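Local coordinates for protein peptide chain release factor RF2 (PDB 2IHR) that ends translation at the stop codons UGA and UAA, reading them on the ribosome and bringing a GGQ motif to the peptidyl-transferase centre to release the finished chain, at residues E113-L118 and L170-N175; P182-H187 and V208-E213; V249-L254 and L274-L279; T256-T261 and K280-E285. One frame throughout, in Å; residues are numbered along the deposited sequence.

Contact 1: residues E113-L118 and L170-N175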
loop_
_atom_site.group_PDB
_atom_site.type_symbol
_atom_site.label_atom_id
_atom_site.label_comp_id
_atom_site.label_asym_id
_atom_site.label_seq_id
_atom_site.Cartn_x
_atom_site.Cartn_y
_atom_site.Cartn_z
ATOM N N GLU A 113 -5.538 -5.161 3.186
ATOM C CA GLU A 113 -5.389 -5.379 4.614
ATOM C C GLU A 113 -3.959 -5.771 5.053
ATOM O O GLU A 113 -3.493 -5.428 6.154
ATOM C CB GLU A 113 -6.355 -6.490 4.969
ATOM C CG GLU A 113 -6.455 -7.474 3.802
ATOM C CD GLU A 113 -6.898 -8.849 4.223
ATOM O OE1 GLU A 113 -6.815 -9.144 5.439
ATOM O OE2 GLU A 113 -7.312 -9.638 3.341
ATOM N N LYS A 114 -3.271 -6.509 4.192
ATOM C CA LYS A 114 -1.932 -6.996 4.504
ATOM C C LYS A 114 -0.817 -5.976 4.687
ATOM O O LYS A 114 -0.883 -4.847 4.202
ATOM C CB LYS A 114 -1.492 -8.041 3.459
ATOM C CG LYS A 114 -1.650 -9.509 3.914
ATOM C CD LYS A 114 -3.022 -10.106 3.562
ATOM C CE LYS A 114 -3.194 -11.531 4.112
ATOM N NZ LYS A 114 -4.256 -12.310 3.393
ATOM N N ASN A 115 0.220 -6.390 5.398
ATOM C CA ASN A 115 1.356 -5.525 5.595
ATOM C C ASN A 115 1.996 -5.305 4.255
ATOM O O ASN A 115 1.676 -6.001 3.291
ATOM C CB ASN A 115 2.307 -6.136 6.585
ATOM C CG ASN A 115 1.675 -6.255 7.937
ATOM O OD1 ASN A 115 2.312 -6.653 8.900
ATOM N ND2 ASN A 115 0.389 -5.902 8.017
ATOM N N ALA A 116 2.897 -4.332 4.187
ATOM C CA ALA A 116 3.494 -3.980 2.922
ATOM C C ALA A 116 5.005 -4.104 2.806
ATOM O O ALA A 116 5.763 -3.884 3.777
ATOM C CB ALA A 116 3.049 -2.575 2.574
ATOM N N ILE A 117 5.427 -4.502 1.602
ATOM C CA ILE A 117 6.842 -4.640 1.239
ATOM C C ILE A 117 7.053 -3.565 0.178
ATOM O O ILE A 117 6.571 -3.690 -0.963
ATOM C CB ILE A 117 7.152 -5.990 0.604
ATOM C CG1 ILE A 117 6.762 -7.112 1.568
ATOM C CG2 ILE A 117 8.643 -6.041 0.212
ATOM C CD1 ILE A 117 6.662 -8.484 0.917
ATOM N N LEU A 118 7.728 -2.492 0.595
ATOM C CA LEU A 118 8.017 -1.327 -0.241
ATOM C C LEU A 118 9.514 -1.301 -0.567
ATOM O O LEU A 118 10.371 -1.481 0.334
ATOM C CB LEU A 118 7.562 -0.055 0.495
ATOM C CG LEU A 118 7.813 1.348 -0.122
ATOM C CD1 LEU A 118 6.603 2.275 0.115
ATOM C CD2 LEU A 118 9.101 1.930 0.458
ATOM N N LEU A 170 9.610 -3.314 5.356
ATOM C CA LEU A 170 8.416 -4.067 5.669
ATOM C C LEU A 170 7.683 -3.182 6.645
ATOM O O LEU A 170 8.202 -2.866 7.742
ATOM C CB LEU A 170 8.808 -5.384 6.325
ATOM C CG LEU A 170 7.705 -6.350 6.755
ATOM C CD1 LEU A 170 6.837 -6.696 5.608
ATOM C CD2 LEU A 170 8.354 -7.567 7.337
ATOM N N VAL A 171 6.487 -2.764 6.224
ATOM C CA VAL A 171 5.661 -1.861 7.001
ATOM C C VAL A 171 4.514 -2.674 7.519
ATOM O O VAL A 171 3.654 -3.119 6.753
ATOM C CB VAL A 171 5.166 -0.662 6.100
ATOM C CG1 VAL A 171 4.189 0.270 6.872
ATOM C CG2 VAL A 171 6.375 0.136 5.629
ATOM N N LYS A 172 4.500 -2.838 8.837
ATOM C CA LYS A 172 3.488 -3.643 9.513
ATOM C C LYS A 172 2.399 -2.836 10.221
ATOM O O LYS A 172 2.667 -2.031 11.111
ATOM C CB LYS A 172 4.199 -4.564 10.499
ATOM C CG LYS A 172 5.387 -5.344 9.906
ATOM C CD LYS A 172 6.136 -6.014 11.021
ATOM C CE LYS A 172 6.915 -7.210 10.524
ATOM N NZ LYS A 172 7.276 -8.157 11.640
ATOM N N GLY A 173 1.161 -3.076 9.804
ATOM C CA GLY A 173 0.015 -2.379 10.358
ATOM C C GLY A 173 -1.170 -2.662 9.448
ATOM O O GLY A 173 -0.999 -3.124 8.315
ATOM N N GLU A 174 -2.375 -2.379 9.941
ATOM C CA GLU A 174 -3.595 -2.627 9.190
ATOM C C GLU A 174 -3.648 -1.817 7.914
ATOM O O GLU A 174 -3.487 -0.600 7.927
ATOM C CB GLU A 174 -4.823 -2.360 10.085
ATOM C CG GLU A 174 -5.878 -1.392 9.557
ATOM C CD GLU A 174 -5.438 0.060 9.622
ATOM O OE1 GLU A 174 -4.835 0.449 10.647
ATOM O OE2 GLU A 174 -5.702 0.814 8.658
ATOM N N ASN A 175 -3.838 -2.506 6.797
ATOM C CA ASN A 175 -3.929 -1.834 5.512
ATOM C C ASN A 175 -2.678 -1.106 5.106
ATOM O O ASN A 175 -2.765 -0.076 4.436
ATOM C CB ASN A 175 -5.055 -0.824 5.528
ATOM C CG ASN A 175 -6.394 -1.468 5.675
ATOM O OD1 ASN A 175 -6.783 -2.315 4.853
ATOM N ND2 ASN A 175 -7.122 -1.076 6.713
#
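Asn115 keeps CG beside its backbone N and anti to its carbonyl carbon (chi1 -64°), which lays the amide across the backbone of Lys172 and Gly173. Its OD1 lies 3.2 Å from Lys172 CB, while its ND2 comes to 3.1 Å from Gly173 O at an angle too poor for a hydrogen bond. With an alanine here, the backbone at Lys172 and Gly173 is likely to lose its cover and a gap to open beside Lys172 CB. One residue on, proper strand pairing sets in: Ala116 and Val171 form an antiparallel hydrogen-bonded pair, with Ala116 N 2.9 Å from Val171 O and Val171 N 2.8 Å from Ala116 O, both bonds nearly straight. In the following non-hydrogen-bonded pair, Leu170 sends CG anti to its backbone N (chi1 180°), and its CD1 meets Ile117 CG1 at 4.1 Å. Past the paired strands, Asn175 N reaches Glu113 O at 3.0 Å from above the carbonyl plane. The strand of residues 115-122 runs between strands 164-172 and 201-213, and Ala116 and Val171 both rest on Ala176 of helix 176-180. Lys172 makes a salt bridge to Glu152 on strand 150-158, Lys114 makes one to Asp215, and Ile117 packs against helix 268-294.

Contact 2: residues P182-H187 and V208-E213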
loop_
_atom_site.group_PDB
_atom_site.type_symbol
_atom_site.label_atom_id
_atom_site.label_comp_id
_atom_site.label_asym_id
_atom_site.label_seq_id
_atom_site.Cartn_x
_atom_site.Cartn_y
_atom_site.Cartn_z
ATOM N N PRO A 182 -0.948 2.847 -3.822
ATOM C CA PRO A 182 -0.996 3.810 -4.923
ATOM C C PRO A 182 0.258 4.652 -5.050
ATOM O O PRO A 182 0.303 5.631 -5.808
ATOM C CB PRO A 182 -2.188 4.662 -4.558
ATOM C CG PRO A 182 -2.076 4.739 -3.050
ATOM C CD PRO A 182 -1.790 3.299 -2.697
ATOM N N GLU A 183 1.281 4.272 -4.307
ATOM C CA GLU A 183 2.525 5.005 -4.307
ATOM C C GLU A 183 3.547 4.349 -5.224
ATOM O O GLU A 183 4.590 4.926 -5.558
ATOM C CB GLU A 183 3.056 5.046 -2.865
ATOM C CG GLU A 183 2.236 5.919 -1.935
ATOM C CD GLU A 183 2.317 7.409 -2.290
ATOM O OE1 GLU A 183 3.439 7.989 -2.212
ATOM O OE2 GLU A 183 1.256 7.987 -2.652
ATOM N N ALA A 184 3.273 3.105 -5.593
ATOM C CA ALA A 184 4.167 2.394 -6.482
ATOM C C ALA A 184 4.238 3.174 -7.818
ATOM O O ALA A 184 3.231 3.579 -8.380
ATOM C CB ALA A 184 3.635 1.028 -6.686
ATOM N N GLY A 185 5.434 3.411 -8.312
ATOM C CA GLY A 185 5.570 4.146 -9.550
ATOM C C GLY A 185 6.877 4.891 -9.550
ATOM O O GLY A 185 7.737 4.631 -8.681
ATOM N N VAL A 186 7.051 5.806 -10.503
ATOM C CA VAL A 186 8.289 6.584 -10.574
ATOM C C VAL A 186 8.108 7.988 -9.954
ATOM O O VAL A 186 7.099 8.664 -10.148
ATOM C CB VAL A 186 8.806 6.679 -12.048
ATOM C CG1 VAL A 186 10.114 7.465 -12.105
ATOM C CG2 VAL A 186 9.044 5.290 -12.584
ATOM N N HIS A 187 9.103 8.435 -9.216
ATOM C CA HIS A 187 8.982 9.709 -8.553
ATOM C C HIS A 187 10.046 10.644 -9.054
ATOM O O HIS A 187 11.236 10.285 -9.080
ATOM C CB HIS A 187 9.092 9.481 -7.018
ATOM C CG HIS A 187 7.919 8.748 -6.435
ATOM N ND1 HIS A 187 6.973 9.359 -5.645
ATOM C CD2 HIS A 187 7.542 7.445 -6.517
ATOM C CE1 HIS A 187 6.075 8.474 -5.248
ATOM N NE2 HIS A 187 6.397 7.301 -5.767
ATOM N N VAL A 208 9.484 3.413 -6.977
ATOM C CA VAL A 208 9.006 2.817 -5.720
ATOM C C VAL A 208 8.085 1.653 -6.015
ATOM O O VAL A 208 7.181 1.801 -6.829
ATOM C CB VAL A 208 8.187 3.884 -4.857
ATOM C CG1 VAL A 208 7.510 3.239 -3.670
ATOM C CG2 VAL A 208 9.116 4.999 -4.358
ATOM N N GLU A 209 8.323 0.496 -5.378
ATOM C CA GLU A 209 7.453 -0.672 -5.531
ATOM C C GLU A 209 6.871 -1.095 -4.198
ATOM O O GLU A 209 7.531 -0.977 -3.142
ATOM C CB GLU A 209 8.174 -1.878 -6.126
ATOM C CG GLU A 209 7.545 -2.357 -7.460
ATOM C CD GLU A 209 6.008 -2.553 -7.438
ATOM O OE1 GLU A 209 5.401 -2.572 -8.530
ATOM O OE2 GLU A 209 5.404 -2.698 -6.357
ATOM N N VAL A 210 5.644 -1.599 -4.287
ATOM C CA VAL A 210 4.866 -2.075 -3.167
ATOM C C VAL A 210 4.044 -3.298 -3.606
ATOM O O VAL A 210 3.287 -3.222 -4.580
ATOM C CB VAL A 210 3.850 -0.986 -2.675
ATOM C CG1 VAL A 210 3.365 -1.290 -1.229
ATOM C CG2 VAL A 210 4.490 0.363 -2.748
ATOM N N ILE A 211 4.204 -4.415 -2.886
ATOM C CA ILE A 211 3.458 -5.659 -3.118
ATOM C C ILE A 211 3.017 -6.121 -1.711
ATOM O O ILE A 211 3.603 -5.724 -0.709
ATOM C CB ILE A 211 4.353 -6.719 -3.722
ATOM C CG1 ILE A 211 5.381 -7.144 -2.669
ATOM C CG2 ILE A 211 4.970 -6.198 -5.051
ATOM C CD1 ILE A 211 6.407 -8.085 -3.155
ATOM N N PRO A 212 1.991 -6.963 -1.600
ATOM C CA PRO A 212 1.670 -7.311 -0.198
ATOM C C PRO A 212 2.301 -8.568 0.397
ATOM O O PRO A 212 2.483 -9.568 -0.324
ATOM C CB PRO A 212 0.150 -7.443 -0.211
ATOM C CG PRO A 212 -0.105 -8.059 -1.556
ATOM C CD PRO A 212 0.890 -7.327 -2.516
ATOM N N GLU A 213 2.630 -8.503 1.701
ATOM C CA GLU A 213 3.150 -9.665 2.444
ATOM C C GLU A 213 1.914 -10.467 2.865
ATOM O O GLU A 213 1.251 -10.177 3.878
ATOM C CB GLU A 213 3.919 -9.289 3.710
ATOM C CG GLU A 213 3.648 -10.290 4.851
ATOM C CD GLU A 213 4.583 -10.149 6.033
ATOM O OE1 GLU A 213 4.189 -9.533 7.067
ATOM O OE2 GLU A 213 5.721 -10.670 5.910
#
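Val208, Ala184 and Gly185 carry this contact, and Val208 gives up the most surface. Its backbone grips Gly185 from both ends: Gly185 N donates to Val208 O at 2.8 Å, and Val208 N donates to Gly185 O at 2.7 Å, the second bond coming in nearly head-on to the carbonyl. Together they make one antiparallel hydrogen-bonded pair. Gly185 sits at backbone angles where a CB would jam against the carbonyl O of Ala184, so glycine is what this chain path calls for. The side chain of Val208 turns CG2 to lie beside its own backbone N, and that methyl slants against the His187 imidazole, 3.6 Å from CD2. The ring is fixed in its turn by His187 NE2, which donates to Glu183 O at 3.0 Å with the oxygen in the ring plane, and by ND1, which is bonded to Tyr314. Ala184 adds a second approach to the same Val208 carbonyl: its CA lies 3.1 Å from Val208 O in a CA-H...O contact, so that this oxygen takes both a true hydrogen bond and a weaker one. The CB of Ala184 then meets, at 4.1 Å, CG2 of Val210, two residues along the strand, which also points toward the 182-187 segment. Tyr140 of helix 127-145 covers both His187 and Val208. The pairing is that of a beta hairpin, strands 185-190 and 201-213 of the large mixed sheet, whose connecting loop carries the Ser-Pro-Phe tripeptide by which RF2 factors recognise stop codons.

Contact 3: residues V249-L254 and L274-L279; sequences VRVVHL and LALKIL
Val251 faces Ala275 where helix 268-294 lies over a three-stranded antiparallel sheet, a two-layer alpha/beta unit in the RF-1 domain. The sheet's middle strand, 248-253, bears the GGQ motif on the loop that leads into it. Strand 249-253 and helix 274-279 run 8.8 Å apart at closest approach with an angle of 33° between their directions, roughly alongside each other. From CB outward, Val251 points toward the helix, and its two methyls meet different residues. CG2, beside the backbone N, meets Ala275 CB at 3.8 Å. CG1, anti to the backbone N (chi1 -179°), touches Leu276 CD2 at 4.1 Å, the two side chains crossing at about a right angle. The small methyl of Ala275 probably allows the close approach here, its CA being the nearest of the helix segment to that of Val251. Leu276 starts off along the flank of the helix, but its end swings in to the strand and also meets Leu227 on the neighbouring strand. No hydrogen bond spans the two segments; the interface is mostly hydrophobic and buried. Toward the end of the strand, where His253 and Leu279 both also pack on Leu222, the contact closes with Leu279 CD1 4.1 Å from His253 CB, that methyl lying obliquely to the imidazole ring.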
loop_
_atom_site.group_PDB
_atom_site.type_symbol
_atom_site.label_atom_id
_atom_site.label_comp_id
_atom_site.label_asym_id
_atom_site.label_seq_id
_atom_site.Cartn_x
_atom_site.Cartn_y
_atom_site.Cartn_z
ATOM N N VAL A 249 22.057 -12.690 5.310
ATOM C CA VAL A 249 21.869 -13.796 4.363
ATOM C C VAL A 249 21.204 -13.446 3.023
ATOM O O VAL A 249 20.160 -12.827 3.004
ATOM C CB VAL A 249 21.046 -14.923 5.021
ATOM C CG1 VAL A 249 19.984 -14.319 5.913
ATOM C CG2 VAL A 249 20.397 -15.803 3.947
ATOM N N ARG A 250 21.808 -13.854 1.908
ATOM C CA ARG A 250 21.236 -13.603 0.585
ATOM C C ARG A 250 20.617 -14.882 0.006
ATOM O O ARG A 250 21.324 -15.826 -0.340
ATOM C CB ARG A 250 22.303 -13.062 -0.391
ATOM C CG ARG A 250 22.020 -13.304 -1.877
ATOM C CD ARG A 250 22.544 -12.159 -2.723
ATOM N NE ARG A 250 23.788 -12.391 -3.474
ATOM C CZ ARG A 250 24.898 -12.946 -2.983
ATOM N NH1 ARG A 250 24.944 -13.358 -1.720
ATOM N NH2 ARG A 250 25.981 -13.070 -3.753
ATOM N N VAL A 251 19.293 -14.922 -0.094
ATOM C CA VAL A 251 18.634 -16.076 -0.676
ATOM C C VAL A 251 18.389 -15.852 -2.157
ATOM O O VAL A 251 17.891 -14.816 -2.566
ATOM C CB VAL A 251 17.296 -16.344 -0.059
ATOM C CG1 VAL A 251 16.708 -17.589 -0.721
ATOM C CG2 VAL A 251 17.435 -16.526 1.425
ATOM N N VAL A 252 18.727 -16.842 -2.962
ATOM C CA VAL A 252 18.544 -16.733 -4.396
ATOM C C VAL A 252 17.540 -17.789 -4.781
ATOM O O VAL A 252 17.503 -18.850 -4.170
ATOM C CB VAL A 252 19.845 -17.019 -5.158
ATOM C CG1 VAL A 252 19.640 -16.709 -6.604
ATOM C CG2 VAL A 252 21.014 -16.215 -4.568
ATOM N N HIS A 253 16.713 -17.508 -5.780
ATOM C CA HIS A 253 15.728 -18.486 -6.201
ATOM C C HIS A 253 16.000 -18.863 -7.630
ATOM O O HIS A 253 15.382 -18.361 -8.567
ATOM C CB HIS A 253 14.313 -17.963 -6.057
ATOM C CG HIS A 253 13.284 -18.945 -6.499
ATOM N ND1 HIS A 253 12.627 -18.840 -7.708
ATOM C CD2 HIS A 253 12.850 -20.095 -5.925
ATOM C CE1 HIS A 253 11.831 -19.885 -7.858
ATOM N NE2 HIS A 253 11.949 -20.662 -6.793
ATOM N N LEU A 254 16.957 -19.770 -7.747
ATOM C CA LEU A 254 17.475 -20.329 -8.984
ATOM C C LEU A 254 16.520 -20.402 -10.175
ATOM O O LEU A 254 16.846 -19.948 -11.273
ATOM C CB LEU A 254 18.059 -21.702 -8.644
ATOM C CG LEU A 254 19.005 -21.618 -7.426
ATOM C CD1 LEU A 254 19.301 -23.004 -6.869
ATOM C CD2 LEU A 254 20.285 -20.897 -7.822
ATOM N N LEU A 274 12.949 -14.134 7.366
ATOM C CA LEU A 274 12.398 -12.942 6.729
ATOM C C LEU A 274 12.670 -12.980 5.226
ATOM O O LEU A 274 11.743 -12.859 4.424
ATOM C CB LEU A 274 13.025 -11.688 7.352
ATOM C CG LEU A 274 12.425 -10.310 7.066
ATOM C CD1 LEU A 274 11.055 -10.157 7.725
ATOM C CD2 LEU A 274 13.367 -9.264 7.587
ATOM N N ALA A 275 13.941 -13.158 4.863
ATOM C CA ALA A 275 14.383 -13.205 3.458
ATOM C C ALA A 275 13.504 -14.096 2.634
ATOM O O ALA A 275 13.247 -13.824 1.446
ATOM C CB ALA A 275 15.820 -13.716 3.356
ATOM N N LEU A 276 13.057 -15.171 3.282
ATOM C CA LEU A 276 12.208 -16.181 2.654
ATOM C C LEU A 276 10.744 -15.787 2.643
ATOM O O LEU A 276 9.992 -16.191 1.751
ATOM C CB LEU A 276 12.374 -17.522 3.389
ATOM C CG LEU A 276 13.682 -18.325 3.286
ATOM C CD1 LEU A 276 13.623 -19.423 4.320
ATOM C CD2 LEU A 276 13.869 -18.926 1.878
ATOM N N LYS A 277 10.347 -15.010 3.653
ATOM C CA LYS A 277 8.979 -14.536 3.788
ATOM C C LYS A 277 8.754 -13.496 2.683
ATOM O O LYS A 277 7.698 -13.486 2.036
ATOM C CB LYS A 277 8.760 -13.938 5.184
ATOM C CG LYS A 277 7.480 -14.460 5.832
ATOM C CD LYS A 277 7.198 -13.815 7.176
ATOM C CE LYS A 277 8.242 -14.204 8.187
ATOM N NZ LYS A 277 7.690 -14.103 9.557
ATOM N N ILE A 278 9.756 -12.637 2.466
ATOM C CA ILE A 278 9.695 -11.647 1.388
ATOM C C ILE A 278 9.732 -12.388 0.052
ATOM O O ILE A 278 8.815 -12.253 -0.759
ATOM C CB ILE A 278 10.891 -10.608 1.391
ATOM C CG1 ILE A 278 10.611 -9.422 2.333
ATOM C CG2 ILE A 278 11.018 -9.973 -0.002
ATOM C CD1 ILE A 278 10.724 -9.689 3.781
ATOM N N LEU A 279 10.781 -13.178 -0.163
ATOM C CA LEU A 279 10.939 -13.935 -1.403
ATOM C C LEU A 279 9.665 -14.638 -1.840
ATOM O O LEU A 279 9.256 -14.585 -3.016
ATOM C CB LEU A 279 12.044 -14.981 -1.260
ATOM C CG LEU A 279 12.576 -15.606 -2.564
ATOM C CD1 LEU A 279 12.353 -17.113 -2.543
ATOM C CD2 LEU A 279 11.913 -14.971 -3.795
#

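Contact 4: residues T256-T261 and K280-E285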
loop_
_atom_site.group_PDB
_atom_site.type_symbol
_atom_site.label_atom_id
_atom_site.label_comp_id
_atom_site.label_asym_id
_atom_site.label_seq_id
_atom_site.Cartn_x
_atom_site.Cartn_y
_atom_site.Cartn_z
ATOM N N THR A 256 14.115 -18.645 -10.924
ATOM C CA THR A 256 13.806 -17.288 -11.380
ATOM C C THR A 256 14.947 -16.291 -11.367
ATOM O O THR A 256 14.989 -15.397 -12.191
ATOM C CB THR A 256 12.761 -16.659 -10.510
ATOM O OG1 THR A 256 13.352 -16.411 -9.229
ATOM C CG2 THR A 256 11.538 -17.581 -10.352
ATOM N N GLY A 257 15.858 -16.419 -10.413
ATOM C CA GLY A 257 16.948 -15.464 -10.338
ATOM C C GLY A 257 16.553 -14.415 -9.320
ATOM O O GLY A 257 17.343 -13.530 -8.976
ATOM N N ILE A 258 15.307 -14.508 -8.853
ATOM C CA ILE A 258 14.816 -13.592 -7.841
ATOM C C ILE A 258 15.753 -13.749 -6.644
ATOM O O ILE A 258 16.118 -14.859 -6.281
ATOM C CB ILE A 258 13.355 -13.940 -7.427
ATOM C CG1 ILE A 258 12.427 -13.658 -8.602
ATOM C CG2 ILE A 258 12.910 -13.123 -6.191
ATOM C CD1 ILE A 258 10.959 -13.781 -8.277
ATOM N N THR A 259 16.180 -12.644 -6.052
ATOM C CA THR A 259 17.050 -12.756 -4.900
ATOM C C THR A 259 16.638 -11.760 -3.824
ATOM O O THR A 259 16.167 -10.669 -4.126
ATOM C CB THR A 259 18.534 -12.575 -5.296
ATOM O OG1 THR A 259 19.049 -11.350 -4.765
ATOM C CG2 THR A 259 18.683 -12.575 -6.805
ATOM N N VAL A 260 16.803 -12.167 -2.569
ATOM C CA VAL A 260 16.446 -11.361 -1.408
ATOM C C VAL A 260 17.562 -11.402 -0.366
ATOM O O VAL A 260 17.952 -12.477 0.078
ATOM C CB VAL A 260 15.170 -11.906 -0.713
ATOM C CG1 VAL A 260 14.822 -11.054 0.503
ATOM C CG2 VAL A 260 14.010 -11.993 -1.689
ATOM N N THR A 261 18.057 -10.229 0.027
ATOM C CA THR A 261 19.101 -10.100 1.033
ATOM C C THR A 261 18.465 -9.525 2.310
ATOM O O THR A 261 17.487 -8.796 2.238
ATOM C CB THR A 261 20.179 -9.226 0.498
ATOM O OG1 THR A 261 20.517 -9.699 -0.815
ATOM C CG2 THR A 261 21.392 -9.276 1.410
ATOM N N LYS A 280 9.035 -15.302 -0.893
ATOM C CA LYS A 280 7.827 -16.020 -1.221
ATOM C C LYS A 280 6.816 -15.060 -1.849
ATOM O O LYS A 280 6.260 -15.320 -2.934
ATOM C CB LYS A 280 7.261 -16.700 0.041
ATOM C CG LYS A 280 7.758 -18.156 0.292
ATOM C CD LYS A 280 7.500 -18.595 1.737
ATOM C CE LYS A 280 7.346 -20.086 1.892
ATOM N NZ LYS A 280 5.930 -20.471 2.190
ATOM N N ALA A 281 6.611 -13.937 -1.167
ATOM C CA ALA A 281 5.674 -12.898 -1.593
ATOM C C ALA A 281 5.973 -12.262 -2.954
ATOM O O ALA A 281 5.074 -11.753 -3.619
ATOM C CB ALA A 281 5.630 -11.845 -0.560
ATOM N N ARG A 282 7.238 -12.266 -3.350
ATOM C CA ARG A 282 7.622 -11.711 -4.637
ATOM C C ARG A 282 7.289 -12.686 -5.766
ATOM O O ARG A 282 6.986 -12.287 -6.887
ATOM C CB ARG A 282 9.106 -11.394 -4.630
ATOM C CG ARG A 282 9.470 -10.232 -3.725
ATOM C CD ARG A 282 10.897 -9.821 -3.939
ATOM N NE ARG A 282 11.066 -9.633 -5.360
ATOM C CZ ARG A 282 12.235 -9.511 -5.972
ATOM N NH1 ARG A 282 13.391 -9.549 -5.306
ATOM N NH2 ARG A 282 12.225 -9.339 -7.282
ATOM N N LEU A 283 7.358 -13.974 -5.450
ATOM C CA LEU A 283 7.043 -15.019 -6.406
ATOM C C LEU A 283 5.535 -14.987 -6.575
ATOM O O LEU A 283 5.015 -15.093 -7.682
ATOM C CB LEU A 283 7.491 -16.364 -5.846
ATOM C CG LEU A 283 9.009 -16.546 -5.745
ATOM C CD1 LEU A 283 9.375 -17.724 -4.842
ATOM C CD2 LEU A 283 9.547 -16.729 -7.165
ATOM N N TYR A 284 4.840 -14.833 -5.457
ATOM C CA TYR A 284 3.388 -14.749 -5.445
ATOM C C TYR A 284 2.910 -13.600 -6.342
ATOM O O TYR A 284 1.849 -13.652 -6.965
ATOM C CB TYR A 284 2.916 -14.475 -4.026
ATOM C CG TYR A 284 1.425 -14.379 -3.922
ATOM C CD1 TYR A 284 0.625 -15.524 -3.967
ATOM C CD2 TYR A 284 0.801 -13.155 -3.776
ATOM C CE1 TYR A 284 -0.770 -15.445 -3.860
ATOM C CE2 TYR A 284 -0.600 -13.065 -3.672
ATOM C CZ TYR A 284 -1.366 -14.214 -3.709
ATOM O OH TYR A 284 -2.708 -14.130 -3.534
ATOM N N GLU A 285 3.715 -12.546 -6.350
ATOM C CA GLU A 285 3.462 -11.355 -7.122
ATOM C C GLU A 285 3.836 -11.684 -8.550
ATOM O O GLU A 285 3.097 -11.337 -9.464
ATOM C CB GLU A 285 4.310 -10.200 -6.565
ATOM C CG GLU A 285 4.429 -8.942 -7.442
ATOM C CD GLU A 285 3.095 -8.286 -7.773
ATOM O OE1 GLU A 285 2.069 -8.668 -7.150
ATOM O OE2 GLU A 285 3.090 -7.385 -8.652
#
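Thr256 touches Leu283 first, its CG2 3.9 Å from Leu283 CD2. Its OG1 accepts from Ile258 N at 2.8 Å, an ST turn that carries the chain through Gly257 into the strand, and also bonds to His253 O. Ile258 is the main apolar wedge and uses two branches: CD1 meets the same Leu283 CD2 at 3.5 Å, while CG2 sits over the centre of the Arg282 guanidinium, 3.6 Å above its plane. The Arg282 chain, bent at chi3 (51°), reaches out from the helix and lays the guanidinium against that methyl. Thr259 O lies at the guanidinium edge, 3.2 Å from Arg282 NH1, but the angle is too poor for a hydrogen bond. Val260 CG2 adds a looser, oblique approach to NH1. A serine in place of Arg282 would probably leave Ile258 CG2 without the flat group over it and open a gap between strand and helix. The strand 258-262 is an outer one of the three-stranded sheet, next to 248-253; its residues 258-261 run roughly antiparallel to helix residues 280-285 (150°), of which Arg282 and Glu285 also lean on Ile211 of strand 201-213.

Overall arrangement
From the N terminus, contact 1 comes first, closing a loop of 51 residues by pairing strands 115-122 and 164-172. Contact 2 follows in series and closes a shorter loop, the hairpin of strands 185-190 and 201-213; strand 201-213 also pairs with 115-122, so both contacts belong to one large sheet. In contacts 3 and 4 the segments alternate along the chain: strands 248-253 and 258-262 precede the successive stretches of helix 268-294 that they meet, so the two loops cross and pin one helix against one three-stranded sheet. That helix ties the two sheets together: Leu274 packs on Leu170 and Ile278 and Ala281 on Ile117 of contact 1, while Ala281 also touches Pro212 of contact 2.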